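Local atomic coordinates of aminotransferase class I and II (Anaerococcus prevotii, PDB entry 4EMY), a protein that binds pyridoxal 5'-phosphate as a homodimer and, judging by its aminotransferase family, probably transfers amino groups between amino acids and keto acids. Residues Ile72-Pro77 against Gly301-Gln306; Glu79-Tyr84 against Ile308-Glu313; Lys86-Thr91 against Ile102-Thr107; Ile55-Val60 against Ser262-Gly267; Asn250-Val255 against Glu281-Phe286. All coordinates share one frame; numbering follows the deposited sequence.

Contact 1 (Ile72-Pro77 against Gly301-Gln306); sequences IASYAP and GTHAAQ. With PLP (pyridoxal-5'-phosphate), chain F.
A single ring nitrogen, ND1 of His303, meets two oxygens of one serine where the chain leaves helix 69-73. His303 ND1 donates to Ser74 O at 2.8 Å, from above the carbonyl plane and with a bent N-H angle of 130°. The hydroxyl lies in the ring plane, Ser74 OG standing 3.2 Å from His303 ND1; this oxygen also bonds to Ser70 O. With CG anti to the backbone N (chi1 -155°), the imidazole reaches the loop and receives Ala76 CA over one face, while Ala76 CB is 3.5 Å from His303 CD2. NE2 bonds to Glu81. Replacing His303 by alanine is likely to leave Ser74 O and Glu81 without their shared partner and to open a gap beside Ala76. Between Ser74 and Ala76, Tyr75 sends its OH to PLP O1P (2.6 Å); the cofactor is also bonded to residues of the second subunit, among them Lys261. Nearby, Ile72 CG2 packs on Ala304 CB, and Leu64 of helix 58-66 touches both, so helices 58-66, 69-73 and 303-311 meet here.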
# COMPACT_ATOMS: atom_id res chain seq x y z
N ILE A 72 -2.33 -17.43 0.87
CA ILE A 72 -3.07 -16.21 1.18
C ILE A 72 -2.52 -15.51 2.44
O ILE A 72 -2.29 -14.30 2.44
CB ILE A 72 -4.58 -16.47 1.33
CG1 ILE A 72 -5.11 -17.31 0.16
CG2 ILE A 72 -5.34 -15.16 1.43
CD1 ILE A 72 -6.53 -17.83 0.32
N ALA A 73 -2.29 -16.30 3.49
CA ALA A 73 -1.91 -15.78 4.81
C ALA A 73 -0.49 -15.21 4.93
O ALA A 73 -0.30 -14.19 5.59
CB ALA A 73 -2.12 -16.85 5.87
N SER A 74 0.49 -15.86 4.30
CA SER A 74 1.92 -15.52 4.48
C SER A 74 2.36 -14.22 3.79
O SER A 74 1.77 -13.81 2.79
CB SER A 74 2.79 -16.67 3.99
OG SER A 74 2.50 -16.98 2.63
N TYR A 75 3.39 -13.59 4.34
CA TYR A 75 3.93 -12.36 3.74
C TYR A 75 4.48 -12.63 2.34
O TYR A 75 5.01 -13.70 2.06
CB TYR A 75 5.03 -11.75 4.62
CG TYR A 75 4.55 -10.94 5.82
CD1 TYR A 75 3.70 -9.84 5.66
CD2 TYR A 75 4.97 -11.27 7.11
CE1 TYR A 75 3.28 -9.10 6.76
CE2 TYR A 75 4.55 -10.53 8.21
CZ TYR A 75 3.71 -9.46 8.02
OH TYR A 75 3.29 -8.74 9.12
N ALA A 76 4.34 -11.65 1.46
CA ALA A 76 4.99 -11.73 0.17
C ALA A 76 6.39 -11.09 0.29
O ALA A 76 6.59 -10.21 1.12
CB ALA A 76 4.15 -11.02 -0.89
N PRO A 77 7.36 -11.57 -0.50
CA PRO A 77 8.65 -10.88 -0.50
C PRO A 77 8.46 -9.41 -0.85
O PRO A 77 7.50 -9.07 -1.56
CB PRO A 77 9.46 -11.59 -1.59
CG PRO A 77 8.59 -12.69 -2.12
CD PRO A 77 7.43 -12.86 -1.20
N GLY A 301 3.15 -6.78 -0.90
CA GLY A 301 1.91 -6.83 -1.67
C GLY A 301 0.90 -7.81 -1.13
O GLY A 301 1.19 -8.58 -0.22
N THR A 302 -0.31 -7.75 -1.68
CA THR A 302 -1.37 -8.69 -1.33
C THR A 302 -0.94 -10.04 -1.87
O THR A 302 -0.98 -10.27 -3.08
CB THR A 302 -2.72 -8.29 -1.95
OG1 THR A 302 -2.92 -6.88 -1.80
CG2 THR A 302 -3.87 -9.05 -1.30
N HIS A 303 -0.51 -10.92 -0.98
CA HIS A 303 0.08 -12.19 -1.40
C HIS A 303 -0.85 -13.03 -2.25
O HIS A 303 -0.44 -13.53 -3.30
CB HIS A 303 0.67 -12.95 -0.22
CG HIS A 303 1.79 -13.90 -0.60
ND1 HIS A 303 2.22 -14.87 0.22
CD2 HIS A 303 2.53 -14.02 -1.78
CE1 HIS A 303 3.20 -15.56 -0.39
NE2 HIS A 303 3.39 -15.04 -1.61
N ALA A 304 -2.12 -13.17 -1.86
CA ALA A 304 -3.06 -13.98 -2.65
C ALA A 304 -3.10 -13.58 -4.13
O ALA A 304 -3.11 -14.45 -5.01
CB ALA A 304 -4.46 -13.97 -2.04
N ALA A 305 -3.12 -12.27 -4.39
CA ALA A 305 -3.22 -11.75 -5.75
C ALA A 305 -2.00 -12.12 -6.61
O ALA A 305 -2.13 -12.39 -7.81
CB ALA A 305 -3.41 -10.24 -5.72
N GLN A 306 -0.82 -12.13 -6.00
CA GLN A 306 0.40 -12.49 -6.70
C GLN A 306 0.36 -13.95 -7.09
O GLN A 306 0.71 -14.32 -8.21
CB GLN A 306 1.62 -12.21 -5.84
CG GLN A 306 1.83 -10.74 -5.53
CD GLN A 306 3.11 -10.46 -4.77
OE1 GLN A 306 3.93 -11.35 -4.54
NE2 GLN A 306 3.29 -9.21 -4.37
N1 PLP F . 5.14 -3.20 13.66
C2 PLP F . 6.03 -4.06 14.27
C2A PLP F . 6.67 -3.68 15.57
C3 PLP F . 6.32 -5.30 13.69
O3 PLP F . 7.20 -6.18 14.27
C4 PLP F . 5.73 -5.64 12.49
C4A PLP F . 6.43 -6.65 11.64
O4A PLP F . 6.16 -7.85 11.76
C5 PLP F . 4.83 -4.77 11.88
C6 PLP F . 4.53 -3.54 12.47
C5A PLP F . 4.21 -5.18 10.56
O4P PLP F . 2.92 -4.65 10.39
P PLP F . 2.17 -4.98 9.03
O1P PLP F . 2.53 -6.37 8.55
O2P PLP F . 2.50 -3.98 7.96
O3P PLP F . 0.71 -4.91 9.37

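Contact 2 (Glu79-Tyr84 against Ile308-Glu313); sequences EGEKDY and ILIELE
Ile310 lays the end of its side chain against the first turn of helix 82-93, where CD1 is 3.8 Å from Asp83 CB and 4.0 Å from Glu81 CB. Its CG1 branch, anti to the carbonyl carbon (chi1 -69°), brings CG1 to 3.7 Å from the backbone N of Tyr84. A branched aliphatic chain thus covers backbone and CB atoms, and the acidic groups of Glu81 and Asp83 play no part in this overlap. Leu309 makes the second half of the contact. Its CD2 lies 3.7 Å from Tyr84 CD1, the two side chains crossing at about a right angle. No hydrogen bond joins the segments; two of the polar ends bond elsewhere, Tyr84 OH to Gly271 O and Ser270 OG, and Glu81 OE2 to His303. The contact therefore sets the start of helix 82-93 against the later part of helix 303-311, with Leu309 reaching on to Ile87 and Val88 of the former, and with Ile308 turned to Val60 and Leu64 of helix 58-66.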
# COMPACT_ATOMS: atom_id res chain seq x y z
N GLU A 79 9.72 -7.38 -2.93
CA GLU A 79 9.69 -7.05 -4.34
C GLU A 79 8.52 -7.71 -5.05
O GLU A 79 8.15 -7.30 -6.15
CB GLU A 79 11.01 -7.46 -5.00
CG GLU A 79 12.20 -6.59 -4.61
CD GLU A 79 12.93 -7.04 -3.35
OE1 GLU A 79 12.47 -8.00 -2.68
OE2 GLU A 79 13.97 -6.43 -3.02
N GLY A 80 7.93 -8.70 -4.39
CA GLY A 80 6.91 -9.57 -4.97
C GLY A 80 7.55 -10.91 -5.20
O GLY A 80 8.78 -11.02 -5.27
N GLU A 81 6.71 -11.94 -5.31
CA GLU A 81 7.16 -13.31 -5.59
C GLU A 81 8.01 -13.37 -6.86
O GLU A 81 7.68 -12.72 -7.86
CB GLU A 81 5.95 -14.25 -5.73
CG GLU A 81 5.29 -14.66 -4.41
CD GLU A 81 6.11 -15.65 -3.59
OE1 GLU A 81 7.00 -16.33 -4.15
OE2 GLU A 81 5.88 -15.75 -2.36
N LYS A 82 9.09 -14.13 -6.79
CA LYS A 82 10.04 -14.27 -7.90
C LYS A 82 9.31 -14.57 -9.22
O LYS A 82 9.60 -13.95 -10.24
CB LYS A 82 11.07 -15.35 -7.56
CG LYS A 82 11.89 -15.92 -8.71
CD LYS A 82 12.05 -17.44 -8.53
CE LYS A 82 13.11 -18.05 -9.44
NZ LYS A 82 14.49 -17.68 -9.00
N ASP A 83 8.34 -15.49 -9.17
CA ASP A 83 7.54 -15.86 -10.34
C ASP A 83 6.53 -14.80 -10.77
O ASP A 83 6.35 -14.57 -11.96
CB ASP A 83 6.85 -17.19 -10.11
CG ASP A 83 7.81 -18.37 -10.24
OD1 ASP A 83 7.30 -19.52 -10.31
OD2 ASP A 83 9.05 -18.16 -10.28
N TYR A 84 5.87 -14.16 -9.80
CA TYR A 84 5.01 -13.00 -10.07
C TYR A 84 5.74 -11.93 -10.89
O TYR A 84 5.24 -11.50 -11.93
CB TYR A 84 4.48 -12.39 -8.77
CG TYR A 84 3.66 -11.11 -8.91
CD1 TYR A 84 2.27 -11.17 -9.07
CD2 TYR A 84 4.26 -9.84 -8.84
CE1 TYR A 84 1.51 -10.01 -9.18
CE2 TYR A 84 3.51 -8.68 -8.95
CZ TYR A 84 2.14 -8.76 -9.12
OH TYR A 84 1.39 -7.61 -9.22
N ILE A 308 -2.33 -15.70 -7.49
CA ILE A 308 -3.36 -15.81 -8.51
C ILE A 308 -2.74 -15.67 -9.90
O ILE A 308 -2.97 -16.51 -10.77
CB ILE A 308 -4.54 -14.82 -8.29
CG1 ILE A 308 -5.36 -15.24 -7.06
CG2 ILE A 308 -5.45 -14.77 -9.52
CD1 ILE A 308 -6.39 -14.22 -6.61
N LEU A 309 -1.94 -14.62 -10.10
CA LEU A 309 -1.26 -14.41 -11.38
C LEU A 309 -0.35 -15.58 -11.76
O LEU A 309 -0.29 -15.97 -12.93
CB LEU A 309 -0.48 -13.10 -11.37
CG LEU A 309 -0.03 -12.57 -12.73
CD1 LEU A 309 -1.21 -11.96 -13.47
CD2 LEU A 309 1.07 -11.54 -12.59
N ILE A 310 0.35 -16.13 -10.77
CA ILE A 310 1.25 -17.26 -10.98
C ILE A 310 0.46 -18.48 -11.44
O ILE A 310 0.84 -19.15 -12.40
CB ILE A 310 2.05 -17.60 -9.70
CG1 ILE A 310 3.05 -16.49 -9.37
CG2 ILE A 310 2.76 -18.94 -9.84
CD1 ILE A 310 3.69 -16.62 -8.00
N GLU A 311 -0.66 -18.74 -10.76
CA GLU A 311 -1.50 -19.89 -11.05
C GLU A 311 -2.25 -19.74 -12.36
O GLU A 311 -2.60 -20.74 -13.01
CB GLU A 311 -2.48 -20.14 -9.90
CG GLU A 311 -1.88 -20.86 -8.71
CD GLU A 311 -1.36 -22.24 -9.07
OE1 GLU A 311 -2.19 -23.16 -9.27
OE2 GLU A 311 -0.12 -22.42 -9.15
N LEU A 312 -2.49 -18.49 -12.76
CA LEU A 312 -3.16 -18.22 -14.04
C LEU A 312 -2.26 -18.51 -15.24
O LEU A 312 -2.71 -18.49 -16.39
CB LEU A 312 -3.71 -16.79 -14.07
CG LEU A 312 -5.23 -16.62 -14.04
CD1 LEU A 312 -5.87 -17.50 -12.99
CD2 LEU A 312 -5.61 -15.17 -13.81
N GLU A 313 -0.99 -18.79 -14.95
CA GLU A 313 0.04 -19.01 -15.97
C GLU A 313 0.13 -20.47 -16.42
O GLU A 313 0.69 -20.76 -17.48
CB GLU A 313 1.39 -18.51 -15.46
CG GLU A 313 2.45 -18.33 -16.53
CD GLU A 313 2.02 -17.39 -17.66
OE1 GLU A 313 2.78 -17.30 -18.64
OE2 GLU A 313 0.94 -16.76 -17.57

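Contact 3 (Lys86-Thr91 against Ile102-Thr107); sequences KIVIDT and ISAIAT
Ile89 is the bump of this helix-on-strand contact, and the hollow it enters lies between Ile102 and Ala104, two residues on one side of strand 101-107. Its CG1 is 3.9 Å from Ile102 CG2 and 4.0 Å from Ala104 CB. Ile89 CD1 continues over the strand, likewise 3.9 Å from Ile102 CG2, and passes near the backbone at Ser103. The small methyl of Ala104 beside the branched Ile102 probably makes the hollow. A chi1 of -65° turns CG1 of Ile89 away from its own carbonyl carbon, laying the longer branch in the depression. One residue back, Val88 CG1 adds a looser touch at 4.3 Å from Ala104 CB. A glycine in place of Ile89 would probably leave a gap over Ala104 and take from Ile102 CG2 part of its apolar cover. The helix crosses the strand at 118° between N-to-C directions, with axes 8.0 Å apart. Helix 82-93 thus covers one face of the large mixed sheet at one of its edge strands within this chain: Val88 extends onto Ala272 and Val274 of strand 271-277, while Ser103 and Ile105 meet helix 280-297 beyond the strand.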
# COMPACT_ATOMS: atom_id res chain seq x y z
N LYS A 86 8.41 -12.19 -12.77
CA LYS A 86 8.66 -12.74 -14.09
C LYS A 86 7.38 -12.75 -14.95
O LYS A 86 7.38 -12.26 -16.08
CB LYS A 86 9.25 -14.14 -13.99
CG LYS A 86 9.79 -14.70 -15.30
CD LYS A 86 9.85 -16.23 -15.28
CE LYS A 86 10.27 -16.80 -16.63
NZ LYS A 86 9.18 -16.69 -17.65
N ILE A 87 6.28 -13.29 -14.40
CA ILE A 87 5.03 -13.43 -15.15
C ILE A 87 4.37 -12.09 -15.48
O ILE A 87 3.68 -11.97 -16.50
CB ILE A 87 4.06 -14.41 -14.45
CG1 ILE A 87 4.61 -15.84 -14.54
CG2 ILE A 87 2.67 -14.36 -15.07
CD1 ILE A 87 4.13 -16.76 -13.44
N VAL A 88 4.59 -11.07 -14.64
CA VAL A 88 4.20 -9.69 -14.97
C VAL A 88 4.84 -9.25 -16.29
O VAL A 88 4.15 -8.82 -17.21
CB VAL A 88 4.56 -8.69 -13.85
CG1 VAL A 88 4.44 -7.25 -14.33
CG2 VAL A 88 3.66 -8.88 -12.64
N ILE A 89 6.16 -9.40 -16.37
CA ILE A 89 6.95 -8.99 -17.54
C ILE A 89 6.51 -9.71 -18.81
O ILE A 89 6.37 -9.10 -19.87
CB ILE A 89 8.47 -9.18 -17.29
CG1 ILE A 89 8.94 -8.25 -16.17
CG2 ILE A 89 9.28 -8.94 -18.56
CD1 ILE A 89 10.24 -8.66 -15.51
N ASP A 90 6.26 -11.02 -18.70
CA ASP A 90 5.84 -11.80 -19.85
C ASP A 90 4.44 -11.41 -20.33
O ASP A 90 4.22 -11.19 -21.52
CB ASP A 90 5.91 -13.30 -19.53
CG ASP A 90 7.33 -13.78 -19.23
OD1 ASP A 90 7.47 -14.95 -18.80
OD2 ASP A 90 8.30 -13.00 -19.43
N THR A 91 3.51 -11.31 -19.38
CA THR A 91 2.11 -11.01 -19.68
C THR A 91 1.93 -9.60 -20.21
O THR A 91 1.14 -9.38 -21.13
CB THR A 91 1.24 -11.23 -18.43
OG1 THR A 91 1.30 -12.60 -18.06
CG2 THR A 91 -0.22 -10.83 -18.69
N ILE A 102 15.35 -5.51 -17.66
CA ILE A 102 13.97 -5.31 -17.23
C ILE A 102 13.73 -5.92 -15.85
O ILE A 102 14.08 -7.09 -15.60
CB ILE A 102 12.97 -5.90 -18.25
CG1 ILE A 102 13.13 -5.22 -19.62
CG2 ILE A 102 11.53 -5.78 -17.75
CD1 ILE A 102 12.49 -5.99 -20.75
N SER A 103 13.14 -5.13 -14.95
CA SER A 103 12.74 -5.62 -13.63
C SER A 103 11.36 -5.12 -13.21
O SER A 103 10.97 -4.01 -13.55
CB SER A 103 13.77 -5.25 -12.57
OG SER A 103 13.56 -5.99 -11.38
N ALA A 104 10.65 -5.97 -12.47
CA ALA A 104 9.30 -5.68 -11.99
C ALA A 104 9.29 -5.74 -10.47
O ALA A 104 9.93 -6.61 -9.88
CB ALA A 104 8.32 -6.68 -12.57
N ILE A 105 8.59 -4.80 -9.85
CA ILE A 105 8.42 -4.76 -8.39
C ILE A 105 6.95 -4.61 -8.03
O ILE A 105 6.31 -3.62 -8.41
CB ILE A 105 9.23 -3.61 -7.74
CG1 ILE A 105 10.71 -3.96 -7.66
CG2 ILE A 105 8.74 -3.33 -6.32
CD1 ILE A 105 11.53 -3.49 -8.83
N ALA A 106 6.42 -5.59 -7.30
CA ALA A 106 5.03 -5.57 -6.85
C ALA A 106 4.68 -4.28 -6.13
O ALA A 106 5.44 -3.79 -5.30
CB ALA A 106 4.75 -6.77 -5.95
N THR A 107 3.51 -3.73 -6.47
CA THR A 107 3.01 -2.48 -5.89
C THR A 107 1.53 -2.61 -5.52
O THR A 107 0.82 -3.46 -6.08
CB THR A 107 3.17 -1.31 -6.87
OG1 THR A 107 2.63 -1.69 -8.14
CG2 THR A 107 4.65 -0.88 -7.01

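Contact 4 (Ile55-Val60 against Ser262-Gly267); sequences IALPSV and SHTAYG
Thr264 reaches into the bend that leads to helix 58-66, and each atom of its side chain finds something there. Thr264 CB stands 3.2 Å from Ile55 O. At the first branch, Thr264 OG1 accepts the backbone N-H of Leu57 at 3.1 Å, in a nearly straight bond of 171°, and lies 3.5 Å from Leu57 CG. The same hydroxyl gives its proton to His263 O, 2.7 Å from Thr264 OG1, approaching from above that carbonyl's plane. The other branch, Thr264 CG2, ends between Ile55 O and Leu57 CD1, 3.8 Å from the latter. This division follows from chi1 of 58°, which sets OG1 between the backbone N and carbonyl carbon and turns CG2 beside the backbone N. Farther along, Val60 places CG2 3.4 Å from His263 O, and its side chain crosses that of His263 at about a right angle. A modelled water appears to bridge Ile55 O and Tyr266 OH. Since the threonine hydroxyl has both a donor and an acceptor role, it ties the residue preceding helix 58-66 to the loop just after the cofactor-binding Lys261, and two buried backbone groups are satisfied through one side chain.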
# COMPACT_ATOMS: atom_id res chain seq x y z
N ILE A 55 -18.41 -7.24 -12.16
CA ILE A 55 -17.93 -8.44 -12.83
C ILE A 55 -16.71 -8.95 -12.10
O ILE A 55 -15.68 -8.27 -12.03
CB ILE A 55 -17.55 -8.17 -14.31
CG1 ILE A 55 -18.74 -7.61 -15.11
CG2 ILE A 55 -16.98 -9.43 -14.95
CD1 ILE A 55 -19.53 -8.63 -15.90
N ALA A 56 -16.82 -10.14 -11.52
CA ALA A 56 -15.67 -10.85 -10.98
C ALA A 56 -15.46 -12.11 -11.81
O ALA A 56 -16.25 -13.06 -11.74
CB ALA A 56 -15.88 -11.18 -9.51
N LEU A 57 -14.40 -12.09 -12.63
CA LEU A 57 -14.08 -13.20 -13.53
C LEU A 57 -13.89 -14.50 -12.75
O LEU A 57 -13.03 -14.58 -11.87
CB LEU A 57 -12.83 -12.87 -14.34
CG LEU A 57 -12.95 -11.77 -15.38
CD1 LEU A 57 -11.57 -11.28 -15.78
CD2 LEU A 57 -13.73 -12.25 -16.60
N PRO A 58 -14.70 -15.53 -13.06
CA PRO A 58 -14.54 -16.81 -12.37
C PRO A 58 -13.13 -17.39 -12.46
O PRO A 58 -12.62 -17.90 -11.47
CB PRO A 58 -15.54 -17.72 -13.10
CG PRO A 58 -16.59 -16.78 -13.58
CD PRO A 58 -15.84 -15.54 -13.98
N SER A 59 -12.50 -17.27 -13.63
CA SER A 59 -11.15 -17.80 -13.85
C SER A 59 -10.12 -17.17 -12.92
O SER A 59 -9.12 -17.81 -12.58
CB SER A 59 -10.72 -17.58 -15.29
OG SER A 59 -10.69 -16.20 -15.59
N VAL A 60 -10.37 -15.93 -12.50
CA VAL A 60 -9.55 -15.27 -11.49
C VAL A 60 -9.91 -15.77 -10.09
O VAL A 60 -9.07 -16.36 -9.40
CB VAL A 60 -9.66 -13.73 -11.58
CG1 VAL A 60 -8.82 -13.06 -10.50
CG2 VAL A 60 -9.23 -13.24 -12.95
N SER A 262 -7.62 -5.67 -15.78
CA SER A 262 -7.37 -6.88 -16.55
C SER A 262 -7.84 -8.17 -15.87
O SER A 262 -8.22 -9.13 -16.54
CB SER A 262 -5.88 -6.98 -16.83
OG SER A 262 -5.17 -7.19 -15.62
N HIS A 263 -7.82 -8.17 -14.54
CA HIS A 263 -8.18 -9.37 -13.77
C HIS A 263 -9.36 -9.15 -12.88
O HIS A 263 -9.65 -9.97 -12.01
CB HIS A 263 -6.97 -9.88 -12.98
CG HIS A 263 -5.88 -10.44 -13.85
ND1 HIS A 263 -5.20 -9.69 -14.74
CD2 HIS A 263 -5.36 -11.73 -13.95
CE1 HIS A 263 -4.29 -10.45 -15.37
NE2 HIS A 263 -4.39 -11.70 -14.89
N THR A 264 -10.07 -8.04 -13.11
CA THR A 264 -11.22 -7.64 -12.30
C THR A 264 -10.89 -7.80 -10.82
O THR A 264 -11.62 -8.46 -10.08
CB THR A 264 -12.52 -8.41 -12.68
OG1 THR A 264 -12.34 -9.83 -12.55
CG2 THR A 264 -12.94 -8.10 -14.11
N ALA A 265 -9.77 -7.21 -10.41
CA ALA A 265 -9.18 -7.45 -9.10
C ALA A 265 -8.79 -6.15 -8.38
O ALA A 265 -7.73 -6.06 -7.76
CB ALA A 265 -7.97 -8.37 -9.24
N TYR A 266 -9.68 -5.17 -8.46
CA TYR A 266 -9.49 -3.83 -7.90
C TYR A 266 -9.23 -3.86 -6.40
O TYR A 266 -8.28 -3.23 -5.92
CB TYR A 266 -10.71 -2.94 -8.18
CG TYR A 266 -11.44 -3.20 -9.49
CD1 TYR A 266 -11.32 -2.32 -10.56
CD2 TYR A 266 -12.27 -4.32 -9.64
CE1 TYR A 266 -11.99 -2.55 -11.76
CE2 TYR A 266 -12.95 -4.56 -10.83
CZ TYR A 266 -12.81 -3.68 -11.88
OH TYR A 266 -13.48 -3.93 -13.05
N GLY A 267 -10.09 -4.57 -5.67
CA GLY A 267 -10.06 -4.61 -4.21
C GLY A 267 -8.99 -5.51 -3.64
O GLY A 267 -8.84 -5.61 -2.42
O HOH W 1 -15.57 -5.97 -12.97

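Contact 5 (Asn250-Val255 against Glu281-Phe286); sequences NLFVVV and EIIEEF
This is a buried, wholly apolar contact between a strand of the large mixed sheet and a helix lying against it, with aromatic rings filling the distance. Phe252 and Phe286 form an offset edge-to-face pair: the edge of Phe252 is directed at the face of Phe286, with centroids 5.3 Å apart and planes at 62°. The nearest atoms are Phe252 CE2 and Phe286 CD1, at 3.5 Å. Each ring stands trans to its own main-chain nitrogen (chi1 -168° for Phe252 and 167° for Phe286), which lets them meet between axes 10.8 Å apart. Across the ring from CE2, Phe252 CD1 touches Ile282 CG2 at 3.8 Å, the two side chains running antiparallel alongside one another. Ile283 CD1 comes to the ring's edge, near its plane. Val254 adds CG2 against Phe286 CE1, 4.1 Å away. Tyr121 of helix 109-121 touches both phenylalanines, and Met6 of the second subunit packs on Phe252 and Ile282. A helix laid on a mostly parallel central sheet through such hydrophobic residues is the layered alpha/beta arrangement of the large domain in fold-type I pyridoxal-phosphate enzymes.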
# COMPACT_ATOMS: atom_id res chain seq x y z
N ASN A 250 20.45 7.68 -19.98
CA ASN A 250 19.73 8.74 -19.27
C ASN A 250 18.24 8.89 -19.62
O ASN A 250 17.59 9.86 -19.21
CB ASN A 250 20.45 10.08 -19.44
CG ASN A 250 20.56 10.50 -20.90
OD1 ASN A 250 20.85 9.69 -21.78
ND2 ASN A 250 20.33 11.78 -21.15
N LEU A 251 17.70 7.93 -20.37
CA LEU A 251 16.27 7.91 -20.67
C LEU A 251 15.64 6.65 -20.10
O LEU A 251 15.57 5.62 -20.77
CB LEU A 251 16.01 8.04 -22.17
CG LEU A 251 14.56 8.18 -22.66
CD1 LEU A 251 13.85 9.36 -22.01
CD2 LEU A 251 14.51 8.30 -24.17
N PHE A 252 15.19 6.74 -18.86
CA PHE A 252 14.61 5.60 -18.17
C PHE A 252 13.11 5.51 -18.46
O PHE A 252 12.46 6.51 -18.78
CB PHE A 252 14.90 5.69 -16.67
CG PHE A 252 14.59 4.43 -15.91
CD1 PHE A 252 15.12 3.21 -16.32
CD2 PHE A 252 13.79 4.46 -14.77
CE1 PHE A 252 14.83 2.05 -15.62
CE2 PHE A 252 13.51 3.31 -14.07
CZ PHE A 252 14.03 2.10 -14.49
N VAL A 253 12.57 4.29 -18.37
CA VAL A 253 11.15 4.05 -18.61
C VAL A 253 10.59 3.22 -17.46
O VAL A 253 11.13 2.17 -17.14
CB VAL A 253 10.90 3.33 -19.96
CG1 VAL A 253 9.45 2.90 -20.10
CG2 VAL A 253 11.27 4.22 -21.13
N VAL A 254 9.53 3.72 -16.83
CA VAL A 254 8.77 2.94 -15.85
C VAL A 254 7.35 2.72 -16.37
O VAL A 254 6.61 3.67 -16.62
CB VAL A 254 8.71 3.60 -14.46
CG1 VAL A 254 8.05 2.66 -13.46
CG2 VAL A 254 10.10 3.98 -13.97
N VAL A 255 6.99 1.45 -16.54
CA VAL A 255 5.66 1.09 -17.01
C VAL A 255 4.83 0.68 -15.79
O VAL A 255 5.25 -0.18 -15.02
CB VAL A 255 5.72 -0.02 -18.09
CG1 VAL A 255 4.36 -0.64 -18.34
CG2 VAL A 255 6.27 0.55 -19.39
N GLU A 281 23.21 -1.39 -14.09
CA GLU A 281 23.24 -0.74 -12.78
C GLU A 281 22.09 0.23 -12.56
O GLU A 281 21.68 0.44 -11.41
CB GLU A 281 24.60 -0.10 -12.47
CG GLU A 281 25.04 1.03 -13.40
CD GLU A 281 26.46 1.48 -13.10
OE1 GLU A 281 26.79 1.66 -11.91
OE2 GLU A 281 27.24 1.65 -14.05
N ILE A 282 21.56 0.80 -13.64
CA ILE A 282 20.34 1.62 -13.58
C ILE A 282 19.16 0.79 -13.08
O ILE A 282 18.36 1.26 -12.27
CB ILE A 282 20.00 2.27 -14.94
CG1 ILE A 282 21.06 3.32 -15.34
CG2 ILE A 282 18.62 2.91 -14.93
CD1 ILE A 282 21.22 4.46 -14.35
N ILE A 283 19.07 -0.45 -13.56
CA ILE A 283 18.02 -1.38 -13.15
C ILE A 283 18.17 -1.82 -11.69
O ILE A 283 17.21 -1.79 -10.93
CB ILE A 283 17.92 -2.56 -14.14
CG1 ILE A 283 16.88 -2.25 -15.22
CG2 ILE A 283 17.59 -3.88 -13.44
CD1 ILE A 283 15.44 -2.22 -14.74
N GLU A 284 19.38 -2.21 -11.29
CA GLU A 284 19.63 -2.61 -9.91
C GLU A 284 19.35 -1.46 -8.94
O GLU A 284 18.78 -1.67 -7.87
CB GLU A 284 21.04 -3.16 -9.74
CG GLU A 284 21.21 -4.57 -10.28
CD GLU A 284 22.66 -5.02 -10.37
OE1 GLU A 284 23.58 -4.17 -10.25
OE2 GLU A 284 22.87 -6.24 -10.58
N GLU A 285 19.76 -0.25 -9.34
CA GLU A 285 19.44 0.99 -8.63
C GLU A 285 17.93 1.19 -8.48
O GLU A 285 17.45 1.62 -7.42
CB GLU A 285 20.06 2.15 -9.41
CG GLU A 285 19.78 3.54 -8.90
CD GLU A 285 20.23 4.59 -9.90
OE1 GLU A 285 19.36 5.31 -10.45
OE2 GLU A 285 21.45 4.67 -10.17
N PHE A 286 17.20 0.87 -9.55
CA PHE A 286 15.73 0.92 -9.58
C PHE A 286 15.16 -0.10 -8.61
O PHE A 286 14.35 0.25 -7.76
CB PHE A 286 15.26 0.67 -11.02
CG PHE A 286 13.79 0.40 -11.17
CD1 PHE A 286 12.87 1.44 -11.18
CD2 PHE A 286 13.34 -0.90 -11.34
CE1 PHE A 286 11.52 1.17 -11.33
CE2 PHE A 286 11.99 -1.17 -11.50
CZ PHE A 286 11.08 -0.13 -11.49

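How the contacts relate
Contacts 1, 3, 4 and 5 are largely buried, whereas contact 2 is only partly buried. Contacts 1 and 2 share helix 303-311 and are joined through Glu81, whose backbone N also meets Gln306. Helix 82-93 carries contacts 2 and 3, and the mixed sheet unites 3 and 5, where Phe286 meets Ile105. The chemistry changes with place: contacts 3 and 5, against the sheet, are apolar, as is contact 2 between helices, while 1 and 4 lie in loops beside cofactor sites and rely on hydrogen bonds to backbone atoms. Contacts 1, 4 and 5 also touch the second subunit; Tyr75 of contact 1 stacks edge-to-face with its Tyr266.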